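Local coordinates for protein CzcP cation efflux P1-ATPase (Ralstonia metallidurans, PDB 4U9R) that probably pumps zinc, and probably cadmium and cobalt, across the membrane using ATP, this N-terminal ferredoxin-like piece binding cadmium, at residues A[87-90]-A[91-95]; A[115-118]-A[119-123]. All blocks are in the same frame, centred on the assembly; numbering follows the deposited sequence.

Interaction 1: A[87-90]-A[91-95]; sequences RIRE and LVTST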
ATOM      1  N   ARG A  87     -22.779  -2.858   7.461  1.00 32.94           N
ATOM      2  CA  ARG A  87     -22.485  -3.122   6.069  1.00 35.57           C
ATOM      3  C   ARG A  87     -21.380  -2.189   5.506  1.00 33.81           C
ATOM      4  O   ARG A  87     -20.485  -2.654   4.804  1.00 30.67           O
ATOM      5  CB  ARG A  87     -23.802  -2.997   5.267  1.00 40.66           C
ATOM      6  CG  ARG A  87     -23.674  -3.139   3.753  1.00 52.48           C
ATOM      7  CD  ARG A  87     -23.165  -4.507   3.326  1.00 60.32           C
ATOM      8  NE  ARG A  87     -22.668  -4.497   1.953  1.00 69.81           N
ATOM      9  CZ  ARG A  87     -23.408  -4.721   0.866  1.00 83.09           C
ATOM     10  NH1 ARG A  87     -24.715  -4.980   0.956  1.00 86.26           N
ATOM     11  NH2 ARG A  87     -22.829  -4.682  -0.333  1.00 84.76           N
ATOM     12  N   ILE A  88     -21.389  -0.894   5.836  1.00 31.68           N
ATOM     13  CA  ILE A  88     -20.290  -0.045   5.379  1.00 29.42           C
ATOM     14  C   ILE A  88     -18.973  -0.504   6.028  1.00 26.64           C
ATOM     15  O   ILE A  88     -17.959  -0.668   5.343  1.00 27.29           O
ATOM     16  CB  ILE A  88     -20.576   1.473   5.473  1.00 30.44           C
ATOM     17  CG1 ILE A  88     -19.480   2.273   4.786  1.00 34.84           C
ATOM     18  CG2 ILE A  88     -20.643   1.950   6.890  1.00 32.11           C
ATOM     19  CD1 ILE A  88     -19.214   1.906   3.352  1.00 35.44           C
ATOM     20  N   ARG A  89     -18.991  -0.826   7.308  1.00 26.00           N
ATOM     21  CA  ARG A  89     -17.749  -1.226   7.984  1.00 26.89           C
ATOM     22  C   ARG A  89     -17.192  -2.564   7.409  1.00 30.93           C
ATOM     23  O   ARG A  89     -15.978  -2.748   7.264  1.00 30.96           O
ATOM     24  CB  ARG A  89     -17.967  -1.301   9.493  1.00 25.72           C
ATOM     25  CG  ARG A  89     -16.750  -1.768  10.270  1.00 27.72           C
ATOM     26  CD  ARG A  89     -16.984  -1.787  11.775  1.00 30.04           C
ATOM     27  NE  ARG A  89     -18.062  -2.704  12.133  1.00 30.54           N
ATOM     28  CZ  ARG A  89     -19.167  -2.398  12.795  1.00 32.14           C
ATOM     29  NH1 ARG A  89     -19.433  -1.158  13.218  1.00 32.78           N
ATOM     30  NH2 ARG A  89     -20.039  -3.357  13.027  1.00 32.05           N
ATOM     31  N   GLU A  90     -18.089  -3.477   7.061  1.00 33.82           N
ATOM     32  CA  GLU A  90     -17.713  -4.758   6.450  1.00 36.11           C
ATOM     33  C   GLU A  90     -17.062  -4.550   5.099  1.00 32.47           C
ATOM     34  O   GLU A  90     -16.046  -5.177   4.775  1.00 33.88           O
ATOM     35  CB  GLU A  90     -18.961  -5.673   6.341  1.00 40.00           C
ATOM     36  CG  GLU A  90     -18.787  -6.994   5.593  1.00 48.28           C
ATOM     37  CD  GLU A  90     -20.013  -7.906   5.744  1.00 59.72           C
ATOM     38  OE1 GLU A  90     -20.957  -7.803   4.915  1.00 61.03           O
ATOM     39  OE2 GLU A  90     -20.052  -8.688   6.723  1.00 66.61           O
ATOM     40  N   LEU A  91     -17.658  -3.679   4.314  1.00 31.66           N
ATOM     41  CA  LEU A  91     -17.087  -3.251   3.059  1.00 36.21           C
ATOM     42  C   LEU A  91     -15.696  -2.661   3.278  1.00 33.69           C
ATOM     43  O   LEU A  91     -14.763  -3.031   2.592  1.00 32.65           O
ATOM     44  CB  LEU A  91     -17.991  -2.240   2.410  1.00 43.17           C
ATOM     45  CG  LEU A  91     -18.052  -2.119   0.907  1.00 53.97           C
ATOM     46  CD1 LEU A  91     -18.022  -3.468   0.193  1.00 58.28           C
ATOM     47  CD2 LEU A  91     -19.359  -1.407   0.590  1.00 56.77           C
ATOM     48  N   VAL A  92     -15.537  -1.781   4.256  1.00 33.31           N
ATOM     49  CA  VAL A  92     -14.197  -1.238   4.533  1.00 31.56           C
ATOM     50  C   VAL A  92     -13.210  -2.315   4.967  1.00 30.18           C
ATOM     51  O   VAL A  92     -12.155  -2.437   4.384  1.00 31.32           O
ATOM     52  CB  VAL A  92     -14.194  -0.107   5.568  1.00 30.27           C
ATOM     53  CG1 VAL A  92     -12.774   0.323   5.861  1.00 32.06           C
ATOM     54  CG2 VAL A  92     -15.016   1.082   5.090  1.00 30.41           C
ATOM     55  N   THR A  93     -13.525  -3.068   6.013  1.00 31.11           N
ATOM     56  CA  THR A  93     -12.598  -4.070   6.542  1.00 31.84           C
ATOM     57  C   THR A  93     -12.323  -5.197   5.542  1.00 34.06           C
ATOM     58  O   THR A  93     -11.199  -5.697   5.483  1.00 33.11           O
ATOM     59  CB  THR A  93     -13.123  -4.742   7.829  1.00 33.96           C
ATOM     60  OG1 THR A  93     -14.467  -5.184   7.603  1.00 34.73           O
ATOM     61  CG2 THR A  93     -13.100  -3.760   9.004  1.00 35.40           C
ATOM     62  N   SER A  94     -13.315  -5.616   4.762  1.00 33.14           N
ATOM     63  CA  SER A  94     -13.053  -6.705   3.807  1.00 36.51           C
ATOM     64  C   SER A  94     -12.314  -6.226   2.532  1.00 39.21           C
ATOM     65  O   SER A  94     -11.541  -6.982   1.943  1.00 39.97           O
ATOM     66  CB  SER A  94     -14.322  -7.429   3.408  1.00 33.60           C
ATOM     67  OG  SER A  94     -15.091  -6.658   2.503  1.00 38.67           O
ATOM     68  N   THR A  95     -12.563  -5.001   2.088  1.00 36.75           N
ATOM     69  CA  THR A  95     -11.833  -4.487   0.932  1.00 35.97           C
ATOM     70  C   THR A  95     -10.359  -4.355   1.324  1.00 36.37           C
ATOM     71  O   THR A  95      -9.466  -4.689   0.548  1.00 38.81           O
ATOM     72  CB  THR A  95     -12.382  -3.168   0.445  1.00 35.51           C
ATOM     73  OG1 THR A  95     -13.757  -3.335   0.109  1.00 38.01           O
ATOM     74  CG2 THR A  95     -11.600  -2.673  -0.787  1.00 40.81           C
TER

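Interaction 2: A[115-118]-A[119-123]; sequences HERR and ARTVA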
ATOM      1  N   HIS A 115      24.422   5.959  -6.787  1.00 92.63           N
ATOM      2  CA  HIS A 115      24.411   7.340  -7.239  1.00 97.20           C
ATOM      3  C   HIS A 115      23.105   7.474  -7.994  1.00 94.43           C
ATOM      4  O   HIS A 115      22.615   6.484  -8.537  1.00 90.06           O
ATOM      5  CB  HIS A 115      25.583   7.626  -8.190  1.00103.91           C
ATOM      6  CG  HIS A 115      26.771   6.733  -7.990  1.00112.86           C
ATOM      7  ND1 HIS A 115      27.751   6.993  -7.055  1.00120.21           N
ATOM      8  CD2 HIS A 115      27.138   5.586  -8.610  1.00119.73           C
ATOM      9  CE1 HIS A 115      28.670   6.043  -7.106  1.00123.32           C
ATOM     10  NE2 HIS A 115      28.321   5.176  -8.040  1.00124.21           N
ATOM     11  N   GLU A 116      22.536   8.677  -8.034  1.00 99.45           N
ATOM     12  CA  GLU A 116      21.327   8.928  -8.821  1.00101.48           C
ATOM     13  C   GLU A 116      21.197   8.090 -10.091  1.00 94.66           C
ATOM     14  O   GLU A 116      20.138   7.530 -10.383  1.00 83.15           O
ATOM     15  CB  GLU A 116      21.319  10.386  -9.312  1.00112.55           C
ATOM     16  CG  GLU A 116      20.458  10.694 -10.540  1.00121.00           C
ATOM     17  CD  GLU A 116      18.962  10.612 -10.278  1.00125.64           C
ATOM     18  OE1 GLU A 116      18.490   9.575  -9.762  1.00134.95           O
ATOM     19  OE2 GLU A 116      18.251  11.587 -10.607  1.00124.10           O
ATOM     20  N   ARG A 117      22.308   7.996 -10.813  1.00 92.59           N
ATOM     21  CA  ARG A 117      22.442   7.158 -11.999  1.00 95.02           C
ATOM     22  C   ARG A 117      22.289   5.646 -11.711  1.00 91.15           C
ATOM     23  O   ARG A 117      21.409   4.991 -12.280  1.00 92.67           O
ATOM     24  CB  ARG A 117      23.798   7.466 -12.659  1.00 97.89           C
ATOM     25  CG  ARG A 117      24.148   6.650 -13.892  1.00101.83           C
ATOM     26  CD  ARG A 117      23.347   7.050 -15.120  1.00102.66           C
ATOM     27  NE  ARG A 117      23.458   6.019 -16.150  1.00104.10           N
ATOM     28  CZ  ARG A 117      22.804   4.857 -16.133  1.00104.21           C
ATOM     29  NH1 ARG A 117      21.968   4.557 -15.139  1.00107.42           N
ATOM     30  NH2 ARG A 117      22.985   3.981 -17.113  1.00100.91           N
ATOM     31  N   ARG A 118      23.138   5.103 -10.837  1.00 82.68           N
ATOM     32  CA  ARG A 118      23.191   3.650 -10.591  1.00 86.77           C
ATOM     33  C   ARG A 118      21.856   3.093 -10.060  1.00 95.42           C
ATOM     34  O   ARG A 118      21.359   2.067 -10.540  1.00 94.36           O
ATOM     35  CB  ARG A 118      24.363   3.317  -9.646  1.00 88.68           C
ATOM     36  CG  ARG A 118      24.300   1.983  -8.906  1.00 88.87           C
ATOM     37  CD  ARG A 118      24.817   0.799  -9.709  1.00 92.57           C
ATOM     38  NE  ARG A 118      24.927  -0.398  -8.864  1.00 96.45           N
ATOM     39  CZ  ARG A 118      25.079  -1.647  -9.312  1.00 94.60           C
ATOM     40  NH1 ARG A 118      25.146  -1.892 -10.619  1.00 92.63           N
ATOM     41  NH2 ARG A 118      25.161  -2.660  -8.442  1.00 84.39           N
ATOM     42  N   ALA A 119      21.279   3.777  -9.075  1.00 99.76           N
ATOM     43  CA  ALA A 119      19.964   3.407  -8.551  1.00100.18           C
ATOM     44  C   ALA A 119      18.936   3.301  -9.689  1.00102.56           C
ATOM     45  O   ALA A 119      18.194   2.314  -9.787  1.00 97.09           O
ATOM     46  CB  ALA A 119      19.510   4.423  -7.504  1.00 96.25           C
ATOM     47  N   ARG A 120      18.943   4.303 -10.566  1.00 99.72           N
ATOM     48  CA  ARG A 120      17.952   4.422 -11.633  1.00104.10           C
ATOM     49  C   ARG A 120      17.986   3.257 -12.637  1.00100.34           C
ATOM     50  O   ARG A 120      16.999   2.996 -13.314  1.00107.44           O
ATOM     51  CB  ARG A 120      18.140   5.757 -12.357  1.00109.36           C
ATOM     52  CG  ARG A 120      16.897   6.266 -13.065  1.00117.50           C
ATOM     53  CD  ARG A 120      17.200   7.467 -13.951  1.00124.10           C
ATOM     54  NE  ARG A 120      18.434   7.287 -14.718  1.00134.03           N
ATOM     55  CZ  ARG A 120      18.586   6.454 -15.751  1.00137.88           C
ATOM     56  NH1 ARG A 120      17.579   5.695 -16.180  1.00139.57           N
ATOM     57  NH2 ARG A 120      19.764   6.374 -16.364  1.00135.48           N
ATOM     58  N   THR A 121      19.116   2.565 -12.735  1.00 97.52           N
ATOM     59  CA  THR A 121      19.243   1.406 -13.618  1.00 97.46           C
ATOM     60  C   THR A 121      18.631   0.165 -12.974  1.00 93.87           C
ATOM     61  O   THR A 121      17.875  -0.571 -13.622  1.00 96.86           O
ATOM     62  CB  THR A 121      20.723   1.117 -13.956  1.00 96.87           C
ATOM     63  OG1 THR A 121      21.280   2.241 -14.648  1.00 95.04           O
ATOM     64  CG2 THR A 121      20.864  -0.141 -14.820  1.00 95.13           C
ATOM     65  N   VAL A 122      18.987  -0.068 -11.711  1.00 81.22           N
ATOM     66  CA  VAL A 122      18.426  -1.167 -10.911  1.00 82.83           C
ATOM     67  C   VAL A 122      16.920  -0.976 -10.633  1.00 78.10           C
ATOM     68  O   VAL A 122      16.187  -1.950 -10.480  1.00 68.59           O
ATOM     69  CB  VAL A 122      19.205  -1.341  -9.583  1.00 78.52           C
ATOM     70  CG1 VAL A 122      18.503  -2.307  -8.636  1.00 75.11           C
ATOM     71  CG2 VAL A 122      20.628  -1.808  -9.875  1.00 83.85           C
ATOM     72  N   ALA A 123      16.471   0.276 -10.571  1.00 76.78           N
ATOM     73  CA  ALA A 123      15.048   0.570 -10.515  1.00 81.31           C
ATOM     74  C   ALA A 123      14.308  -0.132 -11.666  1.00 85.39           C
ATOM     75  O   ALA A 123      13.301  -0.811 -11.442  1.00 81.74           O
ATOM     76  CB  ALA A 123      14.817   2.074 -10.565  1.00 82.98           C
TER

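Interaction 1: A[87-90]-A[91-95]
L91 reaches back to the preceding turn of helix 85-102, a helix of the ferredoxin-like domain that lies against the antiparallel sheet of strands 24-29, 73-78 and 58-64. Its N bonds R87 O at 3.0 Å in a regular i to i-4 step, and its CB rests close to I88 O. Farther out, L91 CD2 approaches I88 CD1 to 4.3 Å, a loose apolar touch between residues three apart. V92 repeats the backbone step with a bond from its N to I88 O. Since CG1 is trans to the backbone N (chi1 176°), CG2 falls beside that N and lies 3.4 Å from I88 O. I88 and V92 are both buried: they pack on V76 of the central strand, while L26 and L28 of strand 24-29 receive I88 and V92 respectively. T93 also touches L28, and L33 of helix 30-33. R89 O is gripped twice, by T93 N at 2.8 Å in an almost straight bond and by T93 OG1 at 2.9 Å, so the hydroxyl finds a partner in its own helix. S94 does the same to E90 O: with chi1 at 75°, OG swings back to 2.9 Å from E90 O, arriving from the face of the carbonyl plane opposite to S94 N. T95 completes the run of three consecutive hydroxyls turned back on carbonyls four residues earlier, T95 OG1 lying 2.7 Å from L91 O while T95 N bonds the same oxygen from the other face of its plane.

Interaction 2: A[115-118]-A[119-123]
R117 and T121, one turn apart at the N-terminal end of helix 116-127, meet through side chains. This helix belongs to the ferredoxin-like fold, where it links two strands of one antiparallel sheet. Among the polar side-chain contacts, R117 NH1 donates to T121 OG1 at 2.5 Å; the hydroxyl oxygen lies at the guanidinium edge, near its plane. That separation is very short, so its exact length is doubtful. A bend at chi2 (73°) folds the R117 chain back over the following turn. Like charges also gather here: R120 NH2 stands over one face of the R117 guanidinium, offset toward the rim and 3.1 Å from R117 NH1, with the two guanidinium planes 34° apart. Both arginines are exposed, and this closeness probably costs some electrostatic energy. E116 OE1 remains 5.5 Å from R120 NE, near enough perhaps to ease it without touching.

The backbone bonds are uneven. A119 N holds H115 O firmly at 3.1 Å, whereas R120 N to E116 O, T121 N to R117 O and V122 N to R118 O are all weak. T121 N also bonds R118 O at 3.2 Å, an i to i-3 link made from above the carbonyl plane, so this turn departs from a regular alpha-helix.

Packing is slight: V122 CG2 lies over one face of the R118 guanidinium. That group makes a cation-pi contact with W114, in the turn after strand 103-109, and stands close to the like charge of R164, just beyond helix 154-162; helix 116-127 itself leads on to strand 132-137.

Both contacts are local, each confined to successive turns of one helix, so neither closes a loop, and they follow one another without nesting or crossing. From the N terminus, the chain first lays down strands 24-29, 58-64 and 73-78 with helix 43-53 between the first two, then enters helix 85-102 and interaction 1. That helix leads into strand 103-109, after which helix 116-127 begins with interaction 2, ahead of strands 132-137 and 142-148 and helix 154-162. The centres of the two contacts are 40 Å apart on opposite sides of the chain's centre. Helix 85-102 packs on the sheet of 24-29, 73-78 and 58-64, whereas helix 116-127 connects strands 103-109 and 132-137 of the other sheet.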